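Local coordinates for GGDEF family protein (Vibrio cholerae, PDB 5GZS) that is a diguanylate cyclase, probably making cyclic di-GMP, whose periplasmic portion binds arginine in a fold of the solute-binding protein type, at residues 88-100 with 107-120. Sequence-based numbering, arbitrary orientation.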
loop_
_atom_site.group_PDB
_atom_site.type_symbol
_atom_site.label_atom_id
_atom_site.label_comp_id
_atom_site.label_asym_id
_atom_site.label_seq_id
_atom_site.Cartn_x
_atom_site.Cartn_y
_atom_site.Cartn_z
ATOM N N ARG A 88 8.296 0.109 15.318
ATOM C CA ARG A 88 7.702 -0.809 14.367
ATOM C C ARG A 88 8.817 -1.512 13.591
ATOM O O ARG A 88 9.956 -1.039 13.565
ATOM C CB ARG A 88 6.750 -0.076 13.430
ATOM C CG ARG A 88 5.394 0.221 14.042
ATOM C CD ARG A 88 4.393 0.612 12.965
ATOM N NE ARG A 88 5.067 1.228 11.822
ATOM C CZ ARG A 88 4.443 1.848 10.825
ATOM N NH1 ARG A 88 3.117 1.957 10.829
ATOM N NH2 ARG A 88 5.150 2.369 9.829
ATOM N N LEU A 89 8.493 -2.658 13.001
ATOM C CA LEU A 89 9.407 -3.341 12.089
ATOM C C LEU A 89 10.079 -2.385 11.099
ATOM O O LEU A 89 11.301 -2.312 11.047
ATOM C CB LEU A 89 8.670 -4.431 11.323
ATOM C CG LEU A 89 8.145 -5.549 12.202
ATOM C CD1 LEU A 89 7.146 -6.372 11.441
ATOM C CD2 LEU A 89 9.314 -6.403 12.620
ATOM N N PRO A 90 9.296 -1.614 10.330
ATOM C CA PRO A 90 10.035 -0.811 9.351
ATOM C C PRO A 90 10.854 0.325 9.969
ATOM O O PRO A 90 11.169 1.276 9.269
ATOM C CB PRO A 90 8.922 -0.246 8.464
ATOM C CG PRO A 90 7.746 -0.133 9.384
ATOM C CD PRO A 90 7.848 -1.317 10.309
ATOM N N GLU A 91 11.191 0.229 11.251
ATOM C CA GLU A 91 12.019 1.237 11.908
ATOM C C GLU A 91 13.322 0.646 12.430
ATOM O O GLU A 91 14.034 1.292 13.196
ATOM C CB GLU A 91 11.286 1.883 13.083
ATOM C CG GLU A 91 10.047 2.674 12.760
ATOM C CD GLU A 91 9.379 3.196 14.036
ATOM O OE1 GLU A 91 8.313 2.659 14.420
ATOM O OE2 GLU A 91 9.932 4.129 14.663
ATOM N N LEU A 92 13.638 -0.582 12.050
ATOM C CA LEU A 92 14.795 -1.237 12.651
ATOM C C LEU A 92 15.810 -1.630 11.597
ATOM O O LEU A 92 15.452 -1.924 10.457
ATOM C CB LEU A 92 14.360 -2.475 13.437
ATOM C CG LEU A 92 12.973 -2.406 14.080
ATOM C CD1 LEU A 92 12.619 -3.752 14.689
ATOM C CD2 LEU A 92 12.885 -1.275 15.117
ATOM N N ARG A 93 17.081 -1.629 11.982
ATOM C CA ARG A 93 18.139 -2.107 11.103
ATOM C C ARG A 93 18.736 -3.385 11.694
ATOM O O ARG A 93 19.278 -4.217 10.972
ATOM C CB ARG A 93 19.190 -1.021 10.901
ATOM C CG ARG A 93 18.590 0.354 10.603
ATOM C CD ARG A 93 19.433 1.422 11.268
ATOM N NE ARG A 93 19.481 1.204 12.714
ATOM C CZ ARG A 93 20.602 1.198 13.429
ATOM N NH1 ARG A 93 21.773 1.385 12.824
ATOM N NH2 ARG A 93 20.552 0.986 14.742
ATOM N N LEU A 94 18.590 -3.538 13.013
ATOM C CA LEU A 94 18.921 -4.772 13.722
ATOM C C LEU A 94 17.698 -5.317 14.408
ATOM O O LEU A 94 16.949 -4.556 15.014
ATOM C CB LEU A 94 19.996 -4.543 14.774
ATOM C CG LEU A 94 21.411 -4.364 14.263
ATOM C CD1 LEU A 94 22.010 -3.116 14.892
ATOM C CD2 LEU A 94 22.217 -5.592 14.589
ATOM N N VAL A 95 17.502 -6.629 14.320
ATOM C CA VAL A 95 16.436 -7.328 15.040
ATOM C C VAL A 95 16.967 -8.632 15.622
ATOM O O VAL A 95 17.670 -9.383 14.941
ATOM C CB VAL A 95 15.218 -7.664 14.148
ATOM C CG1 VAL A 95 14.202 -8.463 14.923
ATOM C CG2 VAL A 95 14.546 -6.417 13.678
ATOM N N GLY A 96 16.625 -8.897 16.878
ATOM C CA GLY A 96 16.980 -10.148 17.524
ATOM C C GLY A 96 15.991 -11.222 17.106
ATOM O O GLY A 96 14.786 -10.963 16.976
ATOM N N ILE A 97 16.500 -12.423 16.877
ATOM C CA ILE A 97 15.665 -13.501 16.380
ATOM C C ILE A 97 15.938 -14.778 17.150
ATOM O O ILE A 97 17.090 -15.237 17.220
ATOM C CB ILE A 97 15.894 -13.770 14.869
ATOM C CG1 ILE A 97 15.614 -12.518 14.026
ATOM C CG2 ILE A 97 15.036 -14.940 14.394
ATOM C CD1 ILE A 97 14.134 -12.179 13.856
ATOM N N PRO A 98 14.877 -15.367 17.728
ATOM C CA PRO A 98 14.997 -16.646 18.433
ATOM C C PRO A 98 15.477 -17.706 17.462
ATOM O O PRO A 98 14.994 -17.778 16.330
ATOM C CB PRO A 98 13.572 -16.945 18.907
ATOM C CG PRO A 98 12.792 -15.712 18.651
ATOM C CD PRO A 98 13.478 -14.960 17.566
ATOM N N LYS A 99 16.431 -18.511 17.890
ATOM C CA LYS A 99 17.044 -19.450 16.977
ATOM C C LYS A 99 16.152 -20.690 16.877
ATOM O O LYS A 99 15.522 -21.094 17.859
ATOM C CB LYS A 99 18.461 -19.792 17.444
ATOM C CG LYS A 99 18.969 -21.127 16.960
ATOM C CD LYS A 99 19.938 -21.714 17.946
ATOM C CE LYS A 99 19.031 -22.211 19.017
ATOM N NZ LYS A 99 19.468 -22.901 20.256
ATOM N N GLY A 100 16.071 -21.264 15.681
ATOM C CA GLY A 100 15.212 -22.407 15.426
ATOM C C GLY A 100 13.790 -22.040 15.024
ATOM O O GLY A 100 13.002 -22.904 14.618
ATOM N N LEU A 107 10.951 -12.587 8.596
ATOM C CA LEU A 107 11.383 -11.193 8.609
ATOM C C LEU A 107 12.209 -10.833 7.385
ATOM O O LEU A 107 12.141 -9.690 6.921
ATOM C CB LEU A 107 12.161 -10.861 9.887
ATOM C CG LEU A 107 11.368 -9.931 10.822
ATOM C CD1 LEU A 107 10.142 -10.618 11.474
ATOM C CD2 LEU A 107 12.272 -9.299 11.879
ATOM N N LYS A 108 12.961 -11.799 6.868
ATOM C CA LYS A 108 13.743 -11.600 5.657
ATOM C C LYS A 108 12.827 -11.562 4.440
ATOM O O LYS A 108 13.126 -10.896 3.449
ATOM C CB LYS A 108 14.781 -12.713 5.501
ATOM C CG LYS A 108 16.180 -12.324 5.950
ATOM C CD LYS A 108 17.063 -11.970 4.764
ATOM C CE LYS A 108 18.028 -10.847 5.109
ATOM N NZ LYS A 108 18.928 -10.519 3.970
ATOM N N GLU A 109 11.707 -12.276 4.520
ATOM C CA GLU A 109 10.740 -12.287 3.426
ATOM C C GLU A 109 9.959 -10.962 3.390
ATOM O O GLU A 109 9.626 -10.456 2.311
ATOM C CB GLU A 109 9.786 -13.492 3.526
ATOM C CG GLU A 109 8.643 -13.448 2.501
ATOM C CD GLU A 109 7.671 -14.614 2.616
ATOM O OE1 GLU A 109 8.105 -15.728 2.989
ATOM O OE2 GLU A 109 6.469 -14.405 2.332
ATOM N N HIS A 110 9.705 -10.378 4.555
ATOM C CA HIS A 110 8.966 -9.115 4.607
ATOM C C HIS A 110 9.844 -7.871 4.844
ATOM O O HIS A 110 9.430 -6.751 4.524
ATOM C CB HIS A 110 7.871 -9.185 5.682
ATOM C CG HIS A 110 6.786 -10.167 5.368
ATOM N ND1 HIS A 110 6.800 -11.467 5.834
ATOM C CD2 HIS A 110 5.675 -10.050 4.607
ATOM C CE1 HIS A 110 5.740 -12.105 5.374
ATOM N NE2 HIS A 110 5.038 -11.269 4.630
ATOM N N TYR A 111 11.046 -8.049 5.389
ATOM C CA TYR A 111 11.928 -6.905 5.632
ATOM C C TYR A 111 13.399 -7.247 5.466
ATOM O O TYR A 111 14.167 -7.123 6.418
ATOM C CB TYR A 111 11.722 -6.357 7.041
ATOM C CG TYR A 111 10.419 -5.634 7.271
ATOM C CD1 TYR A 111 10.218 -4.339 6.797
ATOM C CD2 TYR A 111 9.388 -6.235 7.997
ATOM C CE1 TYR A 111 9.016 -3.666 7.036
ATOM C CE2 TYR A 111 8.191 -5.569 8.233
ATOM C CZ TYR A 111 8.014 -4.289 7.752
ATOM O OH TYR A 111 6.824 -3.646 7.995
ATOM N N PRO A 112 13.808 -7.650 4.257
ATOM C CA PRO A 112 15.134 -8.264 4.076
ATOM C C PRO A 112 16.326 -7.391 4.481
ATOM O O PRO A 112 17.415 -7.935 4.678
ATOM C CB PRO A 112 15.180 -8.567 2.567
ATOM C CG PRO A 112 14.139 -7.700 1.958
ATOM C CD PRO A 112 13.061 -7.544 2.993
ATOM N N TYR A 113 16.116 -6.079 4.622
ATOM C CA TYR A 113 17.220 -5.131 4.848
ATOM C C TYR A 113 17.687 -5.146 6.288
ATOM O O TYR A 113 18.886 -5.082 6.567
ATOM C CB TYR A 113 16.824 -3.702 4.454
ATOM C CG TYR A 113 17.602 -2.606 5.182
ATOM C CD1 TYR A 113 18.903 -2.274 4.799
ATOM C CD2 TYR A 113 17.029 -1.882 6.229
ATOM C CE1 TYR A 113 19.623 -1.272 5.448
ATOM C CE2 TYR A 113 17.742 -0.868 6.888
ATOM C CZ TYR A 113 19.036 -0.574 6.489
ATOM O OH TYR A 113 19.750 0.414 7.127
ATOM N N ILE A 114 16.735 -5.206 7.208
ATOM C CA ILE A 114 17.088 -5.445 8.596
ATOM C C ILE A 114 18.022 -6.639 8.690
ATOM O O ILE A 114 17.845 -7.615 7.965
ATOM C CB ILE A 114 15.860 -5.753 9.477
ATOM C CG1 ILE A 114 14.609 -4.978 9.025
ATOM C CG2 ILE A 114 16.195 -5.468 10.917
ATOM C CD1 ILE A 114 13.461 -5.033 10.026
ATOM N N GLN A 115 19.009 -6.612 9.569
ATOM C CA GLN A 115 19.689 -7.869 9.720
ATOM C C GLN A 115 19.411 -8.440 11.084
ATOM O O GLN A 115 19.361 -7.738 12.095
ATOM C CB GLN A 115 21.195 -7.776 9.483
ATOM C CG GLN A 115 21.438 -7.444 7.990
ATOM C CD GLN A 115 22.895 -7.242 7.583
ATOM O OE1 GLN A 115 23.744 -6.888 8.402
ATOM N NE2 GLN A 115 23.203 -7.568 6.326
ATOM N N GLN A 116 19.289 -9.757 11.070
ATOM C CA GLN A 116 18.905 -10.556 12.208
ATOM C C GLN A 116 20.127 -10.943 13.013
ATOM O O GLN A 116 21.195 -11.132 12.447
ATOM C CB GLN A 116 18.171 -11.798 11.713
ATOM C CG GLN A 116 16.932 -11.425 10.928
ATOM C CD GLN A 116 16.261 -12.611 10.290
ATOM O OE1 GLN A 116 16.496 -13.759 10.679
ATOM N NE2 GLN A 116 15.420 -12.345 9.294
ATOM N N VAL A 117 19.982 -11.031 14.333
ATOM C CA VAL A 117 21.044 -11.526 15.209
ATOM C C VAL A 117 20.444 -12.555 16.161
ATOM O O VAL A 117 19.555 -12.240 16.966
ATOM C CB VAL A 117 21.706 -10.412 16.021
ATOM C CG1 VAL A 117 22.935 -10.958 16.754
ATOM C CG2 VAL A 117 22.064 -9.244 15.129
ATOM N N GLU A 118 20.893 -13.797 16.010
ATOM C CA GLU A 118 20.297 -14.930 16.702
ATOM C C GLU A 118 20.647 -14.961 18.180
ATOM O O GLU A 118 21.736 -14.551 18.584
ATOM C CB GLU A 118 20.721 -16.243 16.037
ATOM C CG GLU A 118 20.874 -17.406 17.003
ATOM C CD GLU A 118 21.549 -18.606 16.365
ATOM O OE1 GLU A 118 21.088 -19.049 15.293
ATOM O OE2 GLU A 118 22.540 -19.105 16.938
ATOM N N TYR A 119 19.713 -15.458 18.981
ATOM C CA TYR A 119 19.932 -15.594 20.414
ATOM C C TYR A 119 19.327 -16.891 20.951
ATOM O O TYR A 119 18.625 -17.613 20.229
ATOM C CB TYR A 119 19.368 -14.372 21.165
ATOM C CG TYR A 119 17.869 -14.151 21.039
ATOM C CD1 TYR A 119 16.963 -14.994 21.687
ATOM C CD2 TYR A 119 17.357 -13.083 20.309
ATOM C CE1 TYR A 119 15.608 -14.806 21.584
ATOM C CE2 TYR A 119 15.989 -12.883 20.208
ATOM C CZ TYR A 119 15.119 -13.752 20.851
ATOM O OH TYR A 119 13.752 -13.585 20.772
ATOM N N GLU A 120 19.612 -17.187 22.217
ATOM C CA GLU A 120 19.030 -18.346 22.887
ATOM C C GLU A 120 18.408 -17.997 24.233
ATOM O O GLU A 120 19.128 -17.744 25.204
ATOM C CB GLU A 120 20.076 -19.425 23.098
ATOM C CG GLU A 120 20.481 -20.151 21.844
ATOM C CD GLU A 120 21.145 -21.466 22.174
ATOM O OE1 GLU A 120 20.729 -22.104 23.171
ATOM O OE2 GLU A 120 22.089 -21.853 21.451
#
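Leu-94 to Pro-98 pairs in parallel with Gln-115 to Tyr-119, the strand axes 4.5 Å apart at closest and twisted by -38°, as the two strands of a beta-alpha-beta crossover in a periplasmic solute-binding fold. The backbone bonds alternate between the strands, from Gln-115 N to Arg-93 O (2.8 Å) through to Tyr-119 N on Ile-97 O, and end in a weak one from Lys-99 N to Tyr-119 O. Against the face that carries Val-95 and Ile-97 packs the connecting helix 103-110. Its Leu-107 meets Val-95 tip to tip, CD2 on CG1 at 3.7 Å, and also touches Ile-97 CD1. Val-95 turns its other methyl, CG2, onto CG2 of Ile-114 at 3.4 Å. Ile-97 is flanked by the extended chain of Gln-116, whose CB and CG rest on its CG1, while Gln-116 NE2 bonds back to Gly-104 O. Where the helix ends, the Tyr-111 ring lies against Leu-89 and Pro-90; CE2 sits 3.3 Å from Leu-89 CB, the two side chains crossing at nearly a right angle.

On the opposite face, Tyr-119 holds CG between its backbone N and carbonyl carbon (chi1 62°), which folds the ring back over strand 94-98. Gly-96 CA lies at the ring edge, and Pro-98 CA lies over one face in a CH-pi contact, 4.0 Å from the centroid. Helix 121-129 also packs on Tyr-119, whose OH hydrogen-bonds Asp-139 OD2. The side chain of Pro-98 lies about 6 Å from the bound arginine, whose pocket includes Thr-101 and Thr-102 just beyond this strand. Past the last bridge, Lys-99 runs its aliphatic chain along the Glu-118 carboxylate, bends at chi3 (76°), and closes a salt bridge from NZ to Glu-120 OE2 at 3.1 Å.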